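Local atomic coordinates of hypothetical protein Atu2299 (Agrobacterium tumefaciens, PDB entry 2HLY), a protein that is of unknown function but belongs to a family (DUF2026) grouped with the papain-like cysteine peptidases, so a related fold is probable. Residues A[11-16]-A[97-102]; A[28-33]-A[84-89]; A[61-66]-A[140-145]; A[115-120]-A[201-206]. All blocks are in the same frame, centred on the assembly; numbering follows the deposited sequence.

Contact 1: residues A[11-16]-A[97-102]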
loop_
_atom_site.group_PDB
_atom_site.type_symbol
_atom_site.label_atom_id
_atom_site.label_comp_id
_atom_site.label_asym_id
_atom_site.label_seq_id
_atom_site.Cartn_x
_atom_site.Cartn_y
_atom_site.Cartn_z
ATOM N N THR A 11 -7.327 -9.010 9.160
ATOM C CA THR A 11 -8.358 -9.279 8.184
ATOM C C THR A 11 -8.817 -7.997 7.486
ATOM O O THR A 11 -9.112 -8.006 6.287
ATOM C CB THR A 11 -9.534 -10.079 8.798
ATOM O OG1 THR A 11 -10.313 -10.658 7.741
ATOM C CG2 THR A 11 -10.383 -9.209 9.728
ATOM N N ASP A 12 -8.833 -6.893 8.232
ATOM C CA ASP A 12 -9.258 -5.595 7.691
ATOM C C ASP A 12 -8.171 -4.980 6.799
ATOM O O ASP A 12 -8.459 -4.323 5.790
ATOM C CB ASP A 12 -9.668 -4.668 8.838
ATOM C CG ASP A 12 -10.964 -5.126 9.507
ATOM O OD1 ASP A 12 -11.852 -5.627 8.779
ATOM O OD2 ASP A 12 -11.098 -4.986 10.745
ATOM N N TYR A 13 -6.922 -5.204 7.170
ATOM C CA TYR A 13 -5.812 -4.836 6.294
ATOM C C TYR A 13 -5.992 -5.510 4.936
ATOM O O TYR A 13 -5.838 -4.877 3.889
ATOM C CB TYR A 13 -4.497 -5.264 6.932
ATOM C CG TYR A 13 -3.289 -5.191 6.007
ATOM C CD1 TYR A 13 -2.407 -4.101 6.046
ATOM C CD2 TYR A 13 -3.004 -6.235 5.130
ATOM C CE1 TYR A 13 -1.284 -4.047 5.212
ATOM C CE2 TYR A 13 -1.893 -6.188 4.292
ATOM C CZ TYR A 13 -1.027 -5.109 4.354
ATOM O OH TYR A 13 0.085 -5.128 3.538
ATOM N N PHE A 14 -6.300 -6.809 4.936
ATOM C CA PHE A 14 -6.517 -7.495 3.673
ATOM C C PHE A 14 -7.736 -6.964 2.916
ATOM O O PHE A 14 -7.705 -6.879 1.697
ATOM C CB PHE A 14 -6.589 -9.011 3.879
ATOM C CG PHE A 14 -5.261 -9.651 4.188
ATOM C CD1 PHE A 14 -4.110 -9.311 3.471
ATOM C CD2 PHE A 14 -5.161 -10.617 5.201
ATOM C CE1 PHE A 14 -2.880 -9.933 3.751
ATOM C CE2 PHE A 14 -3.937 -11.229 5.483
ATOM C CZ PHE A 14 -2.802 -10.883 4.761
ATOM N N ARG A 15 -8.810 -6.615 3.630
ATOM C CA ARG A 15 -9.976 -5.975 2.973
ATOM C C ARG A 15 -9.536 -4.714 2.229
ATOM O O ARG A 15 -9.955 -4.466 1.081
ATOM C CB ARG A 15 -11.038 -5.611 4.007
ATOM C CG ARG A 15 -11.784 -6.840 4.529
ATOM C CD ARG A 15 -12.922 -6.425 5.472
ATOM N NE ARG A 15 -13.748 -7.587 5.792
ATOM C CZ ARG A 15 -15.070 -7.554 5.971
ATOM N NH1 ARG A 15 -15.743 -6.408 5.884
ATOM N NH2 ARG A 15 -15.716 -8.678 6.241
ATOM N N ILE A 16 -8.681 -3.923 2.871
ATOM C CA ILE A 16 -8.222 -2.655 2.276
ATOM C C ILE A 16 -7.385 -2.927 1.027
ATOM O O ILE A 16 -7.616 -2.346 -0.039
ATOM C CB ILE A 16 -7.449 -1.782 3.300
ATOM C CG1 ILE A 16 -8.409 -1.319 4.404
ATOM C CG2 ILE A 16 -6.794 -0.579 2.605
ATOM C CD1 ILE A 16 -7.720 -0.685 5.631
ATOM N N TRP A 97 2.394 3.626 13.333
ATOM C CA TRP A 97 2.533 2.390 12.558
ATOM C C TRP A 97 3.035 2.658 11.148
ATOM O O TRP A 97 2.609 3.628 10.513
ATOM C CB TRP A 97 1.182 1.630 12.461
ATOM C CG TRP A 97 0.755 1.094 13.772
ATOM C CD1 TRP A 97 0.018 1.746 14.731
ATOM C CD2 TRP A 97 1.117 -0.170 14.332
ATOM N NE1 TRP A 97 -0.135 0.932 15.839
ATOM C CE2 TRP A 97 0.543 -0.241 15.623
ATOM C CE3 TRP A 97 1.851 -1.260 13.860
ATOM C CZ2 TRP A 97 0.697 -1.365 16.452
ATOM C CZ3 TRP A 97 2.005 -2.373 14.693
ATOM C CH2 TRP A 97 1.425 -2.413 15.968
ATOM N N ALA A 98 3.932 1.796 10.684
ATOM C CA ALA A 98 4.294 1.720 9.259
ATOM C C ALA A 98 3.389 0.663 8.648
ATOM O O ALA A 98 3.373 -0.504 9.094
ATOM C CB ALA A 98 5.745 1.300 9.103
ATOM N N ILE A 99 2.627 1.068 7.634
ATOM C CA ILE A 99 1.749 0.151 6.945
ATOM C C ILE A 99 2.021 0.236 5.448
ATOM O O ILE A 99 2.037 1.327 4.872
ATOM C CB ILE A 99 0.262 0.456 7.238
ATOM C CG1 ILE A 99 0.044 0.526 8.759
ATOM C CG2 ILE A 99 -0.607 -0.652 6.649
ATOM C CD1 ILE A 99 -1.329 0.953 9.206
ATOM N N ASP A 100 2.253 -0.919 4.832
ATOM C CA ASP A 100 2.436 -0.946 3.384
ATOM C C ASP A 100 1.320 -1.804 2.814
ATOM O O ASP A 100 1.408 -3.037 2.807
ATOM C CB ASP A 100 3.823 -1.487 3.010
ATOM C CG ASP A 100 4.159 -1.253 1.559
ATOM O OD1 ASP A 100 3.213 -1.181 0.734
ATOM O OD2 ASP A 100 5.369 -1.113 1.247
ATOM N N PHE A 101 0.259 -1.152 2.352
ATOM C CA PHE A 101 -0.889 -1.900 1.824
ATOM C C PHE A 101 -0.587 -2.626 0.514
ATOM O O PHE A 101 -1.396 -3.446 0.090
ATOM C CB PHE A 101 -2.100 -0.981 1.630
ATOM C CG PHE A 101 -2.688 -0.502 2.910
ATOM C CD1 PHE A 101 -3.449 -1.360 3.686
ATOM C CD2 PHE A 101 -2.515 0.820 3.325
ATOM C CE1 PHE A 101 -4.008 -0.911 4.896
ATOM C CE2 PHE A 101 -3.080 1.269 4.530
ATOM C CZ PHE A 101 -3.841 0.405 5.297
ATOM N N MET A 102 0.548 -2.314 -0.125
ATOM C CA MET A 102 0.926 -2.987 -1.360
ATOM C C MET A 102 1.555 -4.352 -1.094
ATOM O O MET A 102 1.746 -5.125 -2.024
ATOM C CB MET A 102 1.914 -2.131 -2.174
ATOM C CG MET A 102 2.124 -2.647 -3.588
ATOM S SD MET A 102 3.177 -1.492 -4.463
ATOM C CE MET A 102 3.692 -2.511 -5.869
#
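Tyr13 and Ile16 of helix 10-24 meet Ile99, Asp100 and Phe101 in the buried core between this helix and the four-stranded antiparallel sheet. The phenol of Tyr13 points at the backbone of Asp100. Its OH donates to Asp100 O at 2.6 Å, tilted 30° from the carbonyl plane. The Tyr13 hydroxyl oxygen in turn accepts from Phe120 N, so it is held by one carbonyl and one N-H. With CG opposite the backbone N (chi1 168°), the ring extends from the helix far enough to do this. Ile99 CG2 lies at the ring edge, 3.7 Å from Tyr13 CE1.

The Phe101 ring runs nearly parallel to that of Tyr13 (23°) but is slid aside. Their centroids are 5.3 Å apart and overlap is slight. Phe101 is clamped between two methyl groups. Ile16 CG2 makes a CH-pi contact on one face, 3.9 Å from the ring centroid, and Ile99 CG2 sits over the centre of the other face, 3.6 Å above the plane. At Asp100 the chain makes an Asx turn, in which Met102 N donates to Asp100 OD1 at 3.0 Å. Asp100 OD2 accepts from His89 NE2 on the adjacent strand. A histidine and an aspartate paired on neighbouring strands are consistent with the papain-like clan, although no catalytic role is established here. Ile16 also touches Ile45 of helix 31-50.

Contact 2: residues A[28-33]-A[84-89]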
loop_
_atom_site.group_PDB
_atom_site.type_symbol
_atom_site.label_atom_id
_atom_site.label_comp_id
_atom_site.label_asym_id
_atom_site.label_seq_id
_atom_site.Cartn_x
_atom_site.Cartn_y
_atom_site.Cartn_z
ATOM N N ASN A 28 -3.484 -1.303 -15.045
ATOM C CA ASN A 28 -2.162 -1.889 -15.282
ATOM C C ASN A 28 -1.007 -0.943 -14.911
ATOM O O ASN A 28 -0.096 -0.692 -15.712
ATOM C CB ASN A 28 -2.017 -2.414 -16.718
ATOM C CG ASN A 28 -0.923 -3.465 -16.843
ATOM O OD1 ASN A 28 -0.666 -4.218 -15.901
ATOM N ND2 ASN A 28 -0.269 -3.519 -18.005
ATOM N N ALA A 29 -1.069 -0.421 -13.687
ATOM C CA ALA A 29 -0.067 0.513 -13.168
ATOM C C ALA A 29 1.283 -0.158 -12.939
ATOM O O ALA A 29 1.344 -1.327 -12.560
ATOM C CB ALA A 29 -0.558 1.130 -11.865
ATOM N N ASP A 30 2.353 0.600 -13.175
ATOM C CA ASP A 30 3.716 0.188 -12.829
ATOM C C ASP A 30 3.859 0.153 -11.305
ATOM O O ASP A 30 3.037 0.751 -10.606
ATOM C CB ASP A 30 4.740 1.158 -13.428
ATOM C CG ASP A 30 4.657 2.553 -12.810
ATOM O OD1 ASP A 30 5.337 2.807 -11.790
ATOM O OD2 ASP A 30 3.886 3.394 -13.328
ATOM N N PRO A 31 4.880 -0.557 -10.780
ATOM C CA PRO A 31 5.052 -0.664 -9.315
ATOM C C PRO A 31 5.065 0.654 -8.529
ATOM O O PRO A 31 4.506 0.718 -7.417
ATOM C CB PRO A 31 6.410 -1.365 -9.175
ATOM C CG PRO A 31 6.514 -2.197 -10.416
ATOM C CD PRO A 31 5.897 -1.355 -11.502
ATOM N N ALA A 32 5.716 1.685 -9.063
ATOM C CA ALA A 32 5.790 2.958 -8.338
ATOM C C ALA A 32 4.420 3.600 -8.248
ATOM O O ALA A 32 3.997 4.012 -7.152
ATOM C CB ALA A 32 6.813 3.924 -8.969
ATOM N N SER A 33 3.723 3.676 -9.386
ATOM C CA SER A 33 2.368 4.228 -9.394
ATOM C C SER A 33 1.450 3.384 -8.517
ATOM O O SER A 33 0.690 3.922 -7.725
ATOM C CB SER A 33 1.807 4.339 -10.807
ATOM O OG SER A 33 2.650 5.173 -11.578
ATOM N N ALA A 84 14.729 6.990 -9.270
ATOM C CA ALA A 84 14.384 8.093 -10.165
ATOM C C ALA A 84 13.250 7.716 -11.113
ATOM O O ALA A 84 12.700 8.568 -11.818
ATOM C CB ALA A 84 15.618 8.552 -10.944
ATOM N N GLY A 85 12.885 6.435 -11.109
ATOM C CA GLY A 85 11.827 5.917 -11.962
ATOM C C GLY A 85 10.930 4.967 -11.193
ATOM O O GLY A 85 10.422 5.308 -10.113
ATOM N N GLU A 86 10.766 3.763 -11.732
ATOM C CA GLU A 86 9.786 2.824 -11.202
ATOM C C GLU A 86 10.193 2.155 -9.887
ATOM O O GLU A 86 9.398 1.392 -9.326
ATOM C CB GLU A 86 9.398 1.778 -12.262
ATOM C CG GLU A 86 8.675 2.404 -13.461
ATOM C CD GLU A 86 8.143 1.393 -14.474
ATOM O OE1 GLU A 86 8.226 0.163 -14.221
ATOM O OE2 GLU A 86 7.624 1.849 -15.527
ATOM N N ASN A 87 11.411 2.428 -9.404
ATOM C CA ASN A 87 11.853 1.901 -8.090
ATOM C C ASN A 87 11.478 2.780 -6.895
ATOM O O ASN A 87 11.716 2.390 -5.752
ATOM C CB ASN A 87 13.363 1.626 -8.054
ATOM C CG ASN A 87 13.766 0.465 -8.930
ATOM O OD1 ASN A 87 13.024 -0.510 -9.073
ATOM N ND2 ASN A 87 14.953 0.555 -9.515
ATOM N N PHE A 88 10.935 3.962 -7.163
ATOM C CA PHE A 88 10.370 4.804 -6.105
ATOM C C PHE A 88 9.232 4.042 -5.420
ATOM O O PHE A 88 8.463 3.337 -6.081
ATOM C CB PHE A 88 9.824 6.092 -6.703
ATOM C CG PHE A 88 9.492 7.130 -5.680
ATOM C CD1 PHE A 88 10.500 7.934 -5.169
ATOM C CD2 PHE A 88 8.186 7.306 -5.238
ATOM C CE1 PHE A 88 10.220 8.902 -4.227
ATOM C CE2 PHE A 88 7.896 8.286 -4.281
ATOM C CZ PHE A 88 8.926 9.066 -3.778
ATOM N N HIS A 89 9.133 4.180 -4.100
ATOM C CA HIS A 89 8.109 3.454 -3.353
ATOM C C HIS A 89 7.452 4.310 -2.277
ATOM O O HIS A 89 8.116 5.141 -1.661
ATOM C CB HIS A 89 8.716 2.199 -2.729
ATOM C CG HIS A 89 7.699 1.241 -2.199
ATOM N ND1 HIS A 89 6.895 0.490 -3.028
ATOM C CD2 HIS A 89 7.352 0.912 -0.932
ATOM C CE1 HIS A 89 6.096 -0.268 -2.292
ATOM N NE2 HIS A 89 6.358 -0.031 -1.017
HETATM O O HOH W 1 6.765 0.365 -5.681
#
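Glu86 lays its extended side chain across Asp30, and the two carboxylates stack with their planes 23° apart. The touching atoms are Glu86 CD and Asp30 CB, at 3.6 Å. The nearer charged oxygens, Asp30 OD1 and Glu86 OE2, stay 4.5 Å apart. Two like charges at this spacing would probably raise each other's affinity for a proton. Glu86 lies on the exposed side of the contact, where solvent can moderate this effect. Glu86 OE1 comes to 3.9 Å from Pro31 CD.

Asp30 has a second task as the N-cap of helix 31-50. A chi1 of 66° turns its carboxylate back over the first turn. OD1 receives Ser33 N at 3.0 Å in a nearly straight bond (168°), from above the carboxylate plane. OD2 takes the Ser33 hydroxyl proton at 2.8 Å on its syn side. These two bonds fix the rotation of the carboxylate, and the helix start should help to stabilise its negative charge.

Against the first turn of the helix, residues Gly85 to Phe88 form a type I beta turn that leads into strand 89-94. Ala32 CB nestles among the carbonyls of this turn, with Phe88 O the closest at 3.4 Å. A helix start near a histidine is consistent with the papain-like clan of the family. A water lies between the segments, 2.7 Å from His89 ND1 in the plane of the imidazole, and donates only weakly to Pro31 O and Phe88 O. The His89 ring stacks on Phe72. Arg152 of helix 146-152 donates to Gly85 O and packs on Ala32 and Phe88.

Contact 3: residues A[61-66]-A[140-145]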
loop_
_atom_site.group_PDB
_atom_site.type_symbol
_atom_site.label_atom_id
_atom_site.label_comp_id
_atom_site.label_asym_id
_atom_site.label_seq_id
_atom_site.Cartn_x
_atom_site.Cartn_y
_atom_site.Cartn_z
ATOM N N ALA A 61 12.766 2.448 0.119
ATOM C CA ALA A 61 12.206 1.461 1.057
ATOM C C ALA A 61 12.864 0.110 0.833
ATOM O O ALA A 61 13.168 -0.257 -0.307
ATOM C CB ALA A 61 10.698 1.342 0.907
ATOM N N ALA A 62 13.101 -0.610 1.920
ATOM C CA ALA A 62 13.692 -1.950 1.831
ATOM C C ALA A 62 13.076 -2.836 2.885
ATOM O O ALA A 62 12.801 -2.372 3.984
ATOM C CB ALA A 62 15.185 -1.883 2.026
ATOM N N TYR A 63 12.871 -4.107 2.545
ATOM C CA TYR A 63 12.246 -5.061 3.453
ATOM C C TYR A 63 13.004 -6.371 3.426
ATOM O O TYR A 63 13.435 -6.804 2.353
ATOM C CB TYR A 63 10.843 -5.393 2.955
ATOM C CG TYR A 63 9.878 -4.249 2.975
ATOM C CD1 TYR A 63 9.246 -3.892 4.172
ATOM C CD2 TYR A 63 9.551 -3.553 1.796
ATOM C CE1 TYR A 63 8.333 -2.841 4.212
ATOM C CE2 TYR A 63 8.633 -2.489 1.830
ATOM C CZ TYR A 63 8.030 -2.153 3.043
ATOM O OH TYR A 63 7.115 -1.122 3.115
ATOM N N ASN A 64 13.150 -7.015 4.580
ATOM C CA ASN A 64 13.557 -8.408 4.570
ATOM C C ASN A 64 12.280 -9.230 4.636
ATOM O O ASN A 64 11.567 -9.183 5.633
ATOM C CB ASN A 64 14.475 -8.740 5.756
ATOM C CG ASN A 64 14.820 -10.224 5.815
ATOM O OD1 ASN A 64 13.991 -11.082 5.474
ATOM N ND2 ASN A 64 16.043 -10.538 6.238
ATOM N N LEU A 65 11.975 -9.941 3.555
ATOM C CA LEU A 65 10.774 -10.755 3.504
ATOM C C LEU A 65 11.167 -12.225 3.465
ATOM O O LEU A 65 11.495 -12.762 2.406
ATOM C CB LEU A 65 9.908 -10.353 2.306
ATOM C CG LEU A 65 9.519 -8.859 2.245
ATOM C CD1 LEU A 65 8.833 -8.554 0.919
ATOM C CD2 LEU A 65 8.685 -8.395 3.444
ATOM N N GLY A 66 11.157 -12.851 4.634
ATOM C CA GLY A 66 11.444 -14.283 4.746
ATOM C C GLY A 66 12.849 -14.663 4.318
ATOM O O GLY A 66 13.072 -15.775 3.823
ATOM N N PHE A 140 12.652 -3.692 8.181
ATOM C CA PHE A 140 12.385 -2.713 7.142
ATOM C C PHE A 140 13.181 -1.458 7.374
ATOM O O PHE A 140 13.556 -1.138 8.508
ATOM C CB PHE A 140 10.894 -2.361 7.060
ATOM C CG PHE A 140 10.362 -1.594 8.267
ATOM C CD1 PHE A 140 10.028 -0.254 8.147
ATOM C CD2 PHE A 140 10.169 -2.221 9.496
ATOM C CE1 PHE A 140 9.516 0.466 9.246
ATOM C CE2 PHE A 140 9.653 -1.509 10.593
ATOM C CZ PHE A 140 9.343 -0.177 10.474
ATOM N N PHE A 141 13.464 -0.765 6.276
ATOM C CA PHE A 141 14.127 0.522 6.369
ATOM C C PHE A 141 13.491 1.468 5.367
ATOM O O PHE A 141 13.314 1.114 4.198
ATOM C CB PHE A 141 15.637 0.407 6.120
ATOM C CG PHE A 141 16.319 1.741 6.081
ATOM C CD1 PHE A 141 16.562 2.449 7.259
ATOM C CD2 PHE A 141 16.681 2.310 4.855
ATOM C CE1 PHE A 141 17.162 3.719 7.215
ATOM C CE2 PHE A 141 17.292 3.568 4.803
ATOM C CZ PHE A 141 17.514 4.274 5.974
ATOM N N TYR A 142 13.182 2.670 5.838
ATOM C CA TYR A 142 12.612 3.734 5.009
ATOM C C TYR A 142 13.458 4.998 5.073
ATOM O O TYR A 142 13.918 5.396 6.162
ATOM C CB TYR A 142 11.245 4.150 5.535
ATOM C CG TYR A 142 10.131 3.147 5.474
ATOM C CD1 TYR A 142 10.079 2.150 4.494
ATOM C CD2 TYR A 142 9.098 3.215 6.409
ATOM C CE1 TYR A 142 8.995 1.245 4.438
ATOM C CE2 TYR A 142 8.027 2.320 6.368
ATOM C CZ TYR A 142 7.990 1.339 5.391
ATOM O OH TYR A 142 6.910 0.486 5.340
ATOM N N ARG A 143 13.647 5.633 3.917
ATOM C CA ARG A 143 14.118 7.014 3.890
ATOM C C ARG A 143 13.135 7.842 3.100
ATOM O O ARG A 143 13.060 7.730 1.864
ATOM C CB ARG A 143 15.524 7.149 3.314
ATOM C CG ARG A 143 16.009 8.590 3.376
ATOM C CD ARG A 143 17.420 8.756 2.878
ATOM N NE ARG A 143 17.533 8.468 1.453
ATOM C CZ ARG A 143 18.299 7.501 0.953
ATOM N NH1 ARG A 143 19.027 6.741 1.764
ATOM N NH2 ARG A 143 18.348 7.298 -0.357
ATOM N N SER A 144 12.389 8.672 3.822
ATOM C CA SER A 144 11.470 9.607 3.202
ATOM C C SER A 144 12.236 10.614 2.347
ATOM O O SER A 144 13.242 11.170 2.786
ATOM C CB SER A 144 10.647 10.351 4.263
ATOM O OG SER A 144 9.735 11.236 3.624
ATOM N N GLU A 145 11.727 10.842 1.139
ATOM C CA GLU A 145 12.251 11.858 0.228
ATOM C C GLU A 145 11.115 12.821 -0.114
ATOM O O GLU A 145 10.461 12.684 -1.159
ATOM C CB GLU A 145 12.814 11.194 -1.015
ATOM C CG GLU A 145 14.012 10.314 -0.705
ATOM C CD GLU A 145 15.308 11.104 -0.558
ATOM O OE1 GLU A 145 15.284 12.363 -0.653
ATOM O OE2 GLU A 145 16.362 10.457 -0.356
#
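Ala62 and Phe141 form the hydrogen-bonded pair that joins strands 60-65 and 140-144, which run antiparallel. They belong to a three-stranded sheet with 60-65 in the middle and 68-72 on its other side. Ala62 N donates to Phe141 O at 2.9 Å. Phe141 N returns a 2.9 Å bond to Ala62 O, so both backbone groups of each residue are satisfied. The flanking pairs, Ala61 with Tyr142 and Tyr63 with Phe140, are non-hydrogen-bonded. The side chains of these two pairs share one face of the sheet.

On that face Tyr63 and Tyr142 bring their hydroxyls together at 2.8 Å. Either oxygen could donate. Both residues hold CG anti to the carbonyl carbon (chi1 -65° and -66°), which points the two phenols at each other over the sheet. Each hydroxyl approaches the other ring at its edge, and the ring planes stand at 85°. Tyr63 OH also has a weak hydrogen bond with Asp100 OD2. The Phe120 ring meets both Tyr63 and Phe140 edge to face.

At the C-terminal end of strand 140-144, Arg143 NE makes a salt bridge with Glu145 OE2 at 2.9 Å, and Thr82 OG1 bonds to Arg143 NH2 and to the same Glu145 oxygen. Asn64 ND2 donates to Leu134 O, and Asn64 OD1 accepts from Gly67 N. Ala61 CB sits at the edge of the Tyr142 ring, 3.7 Å from Tyr142 CD1.

Contact 4: residues A[115-120]-A[201-206]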
loop_
_atom_site.group_PDB
_atom_site.type_symbol
_atom_site.label_atom_id
_atom_site.label_comp_id
_atom_site.label_asym_id
_atom_site.label_seq_id
_atom_site.Cartn_x
_atom_site.Cartn_y
_atom_site.Cartn_z
ATOM N N VAL A 115 8.604 -14.068 -3.465
ATOM C CA VAL A 115 8.081 -13.388 -2.289
ATOM C C VAL A 115 6.622 -13.769 -2.071
ATOM O O VAL A 115 5.801 -13.590 -2.977
ATOM C CB VAL A 115 8.221 -11.853 -2.426
ATOM C CG1 VAL A 115 7.610 -11.148 -1.213
ATOM C CG2 VAL A 115 9.679 -11.490 -2.584
ATOM N N PRO A 116 6.301 -14.309 -0.875
ATOM C CA PRO A 116 4.928 -14.615 -0.456
ATOM C C PRO A 116 4.107 -13.340 -0.286
ATOM O O PRO A 116 4.676 -12.256 -0.120
ATOM C CB PRO A 116 5.112 -15.259 0.927
ATOM C CG PRO A 116 6.531 -15.642 1.013
ATOM C CD PRO A 116 7.279 -14.682 0.162
ATOM N N ALA A 117 2.788 -13.480 -0.348
ATOM C CA ALA A 117 1.880 -12.359 -0.093
ATOM C C ALA A 117 1.486 -12.364 1.382
ATOM O O ALA A 117 0.788 -13.281 1.838
ATOM C CB ALA A 117 0.646 -12.476 -0.982
ATOM N N LYS A 118 1.940 -11.362 2.138
ATOM C CA LYS A 118 1.596 -11.247 3.554
ATOM C C LYS A 118 1.346 -9.785 3.940
ATOM O O LYS A 118 1.725 -8.871 3.212
ATOM C CB LYS A 118 2.696 -11.823 4.466
ATOM C CG LYS A 118 3.093 -13.275 4.214
ATOM C CD LYS A 118 4.097 -13.731 5.263
ATOM C CE LYS A 118 4.659 -15.104 4.953
ATOM N NZ LYS A 118 5.482 -15.610 6.087
ATOM N N MET A 119 0.712 -9.577 5.091
ATOM C CA MET A 119 0.520 -8.225 5.603
ATOM C C MET A 119 1.839 -7.580 6.035
ATOM O O MET A 119 2.650 -8.234 6.684
ATOM C CB MET A 119 -0.411 -8.263 6.813
ATOM C CG MET A 119 -0.500 -6.932 7.533
ATOM S SD MET A 119 -1.721 -6.817 8.836
ATOM C CE MET A 119 -0.939 -7.768 10.130
ATOM N N PHE A 120 2.012 -6.287 5.719
ATOM C CA PHE A 120 3.057 -5.489 6.375
ATOM C C PHE A 120 2.446 -4.351 7.202
ATOM O O PHE A 120 1.924 -3.380 6.667
ATOM C CB PHE A 120 4.098 -4.904 5.405
ATOM C CG PHE A 120 5.238 -4.279 6.137
ATOM C CD1 PHE A 120 6.327 -5.059 6.537
ATOM C CD2 PHE A 120 5.176 -2.936 6.528
ATOM C CE1 PHE A 120 7.376 -4.497 7.286
ATOM C CE2 PHE A 120 6.203 -2.373 7.300
ATOM C CZ PHE A 120 7.308 -3.161 7.661
ATOM N N GLU A 201 -7.850 -13.348 -4.753
ATOM C CA GLU A 201 -6.740 -14.091 -4.127
ATOM C C GLU A 201 -7.077 -14.437 -2.674
ATOM O O GLU A 201 -7.739 -13.661 -1.987
ATOM C CB GLU A 201 -5.430 -13.280 -4.194
ATOM C CG GLU A 201 -4.142 -14.067 -3.842
ATOM C CD GLU A 201 -2.867 -13.203 -3.939
ATOM O OE1 GLU A 201 -2.983 -11.984 -4.214
ATOM O OE2 GLU A 201 -1.750 -13.735 -3.740
ATOM N N MET A 202 -6.642 -15.615 -2.232
ATOM C CA MET A 202 -6.708 -16.003 -0.827
ATOM C C MET A 202 -5.498 -15.386 -0.149
ATOM O O MET A 202 -4.375 -15.534 -0.636
ATOM C CB MET A 202 -6.666 -17.530 -0.700
ATOM C CG MET A 202 -6.912 -18.066 0.686
ATOM S SD MET A 202 -7.247 -19.841 0.617
ATOM C CE MET A 202 -8.993 -19.851 0.226
ATOM N N LEU A 203 -5.732 -14.713 0.979
ATOM C CA LEU A 203 -4.692 -13.909 1.633
ATOM C C LEU A 203 -4.533 -14.267 3.096
ATOM O O LEU A 203 -5.492 -14.173 3.869
ATOM C CB LEU A 203 -5.051 -12.433 1.524
ATOM C CG LEU A 203 -5.033 -11.848 0.110
ATOM C CD1 LEU A 203 -5.758 -10.501 0.096
ATOM C CD2 LEU A 203 -3.601 -11.728 -0.419
ATOM N N THR A 204 -3.310 -14.651 3.471
ATOM C CA THR A 204 -2.989 -15.041 4.839
ATOM C C THR A 204 -1.564 -14.611 5.188
ATOM O O THR A 204 -0.722 -14.468 4.299
ATOM C CB THR A 204 -3.073 -16.593 5.034
ATOM O OG1 THR A 204 -2.006 -17.226 4.322
ATOM C CG2 THR A 204 -4.429 -17.167 4.561
ATOM N N GLY A 205 -1.305 -14.440 6.478
ATOM C CA GLY A 205 0.058 -14.233 6.967
ATOM C C GLY A 205 0.431 -12.782 7.215
ATOM O O GLY A 205 -0.174 -11.860 6.661
ATOM N N ALA A 206 1.440 -12.599 8.065
ATOM C CA ALA A 206 1.967 -11.273 8.388
ATOM C C ALA A 206 3.483 -11.298 8.506
ATOM O O ALA A 206 4.059 -12.233 9.094
ATOM C CB ALA A 206 1.359 -10.760 9.689
HETATM O O HOH W 2 -1.326 -14.834 1.140
HETATM O O HOH W 3 6.071 -13.996 8.487
#
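Met119 and Gly205 supply the one direct hydrogen bond between the two loop segments. Met119 N donates to Gly205 O at 2.9 Å, and the bond is almost straight (176°). It reaches the oxygen from above the carbonyl plane. Beside it Met119 and Ala206 form a single beta bridge, and Ala206 CA-H adds a CH...O contact to Met119 O.

Two waters extend the polar link. One donates to Ala117 O at 2.7 Å and accepts from Thr204 N at 3.1 Å. Ala117 O and Thr204 O, both acceptors, come within 3.1 Å of each other without bonding. The other water accepts from Lys118 NZ and donates to Ala206 O at 2.7 Å. The extended Lys118 chain passes along Gly205 and Ala206 and then carries its ammonium away from them, to this water. The ammonium also makes a cation-pi contact with Trp207.

In van der Waals packing, Lys118 CB lies against Gly205 O at 3.6 Å. Apolar contacts are few. Met119 turns at chi3 (75°), and its CE comes to 3.8 Å from Ala206 CB. At the other end Ala117 CB faces Leu203 CD2 loosely, at 4.3 Å.

The 115-120 segment leads straight into strand 120-123 at the edge of the four-stranded sheet. The C-terminal segment passes beside helix 10-24, with Leu203 on Phe14 and Arg18 and Ala206 on Gln10.

Contact 1 opens in helix 10-24 and closes at 97-102, tying that helix to the four-stranded sheet. Contact 2 starts at 28-33 and ends at 84-89, so its loop lies wholly within that of contact 1. It joins the start of helix 31-50 to the turn before strand 89-94. Contact 3 begins at 61-66, inside both loops, and closes at 140-145, beyond both. It therefore crosses contacts 1 and 2 and completes the three-stranded sheet. Contact 4 opens at 115-120, after contacts 1 and 2 have closed, but crosses contact 3. Its closure at 201-206 brings the C-terminal tail back beside helix 10-24, about 10 Å from contact 1 between centres.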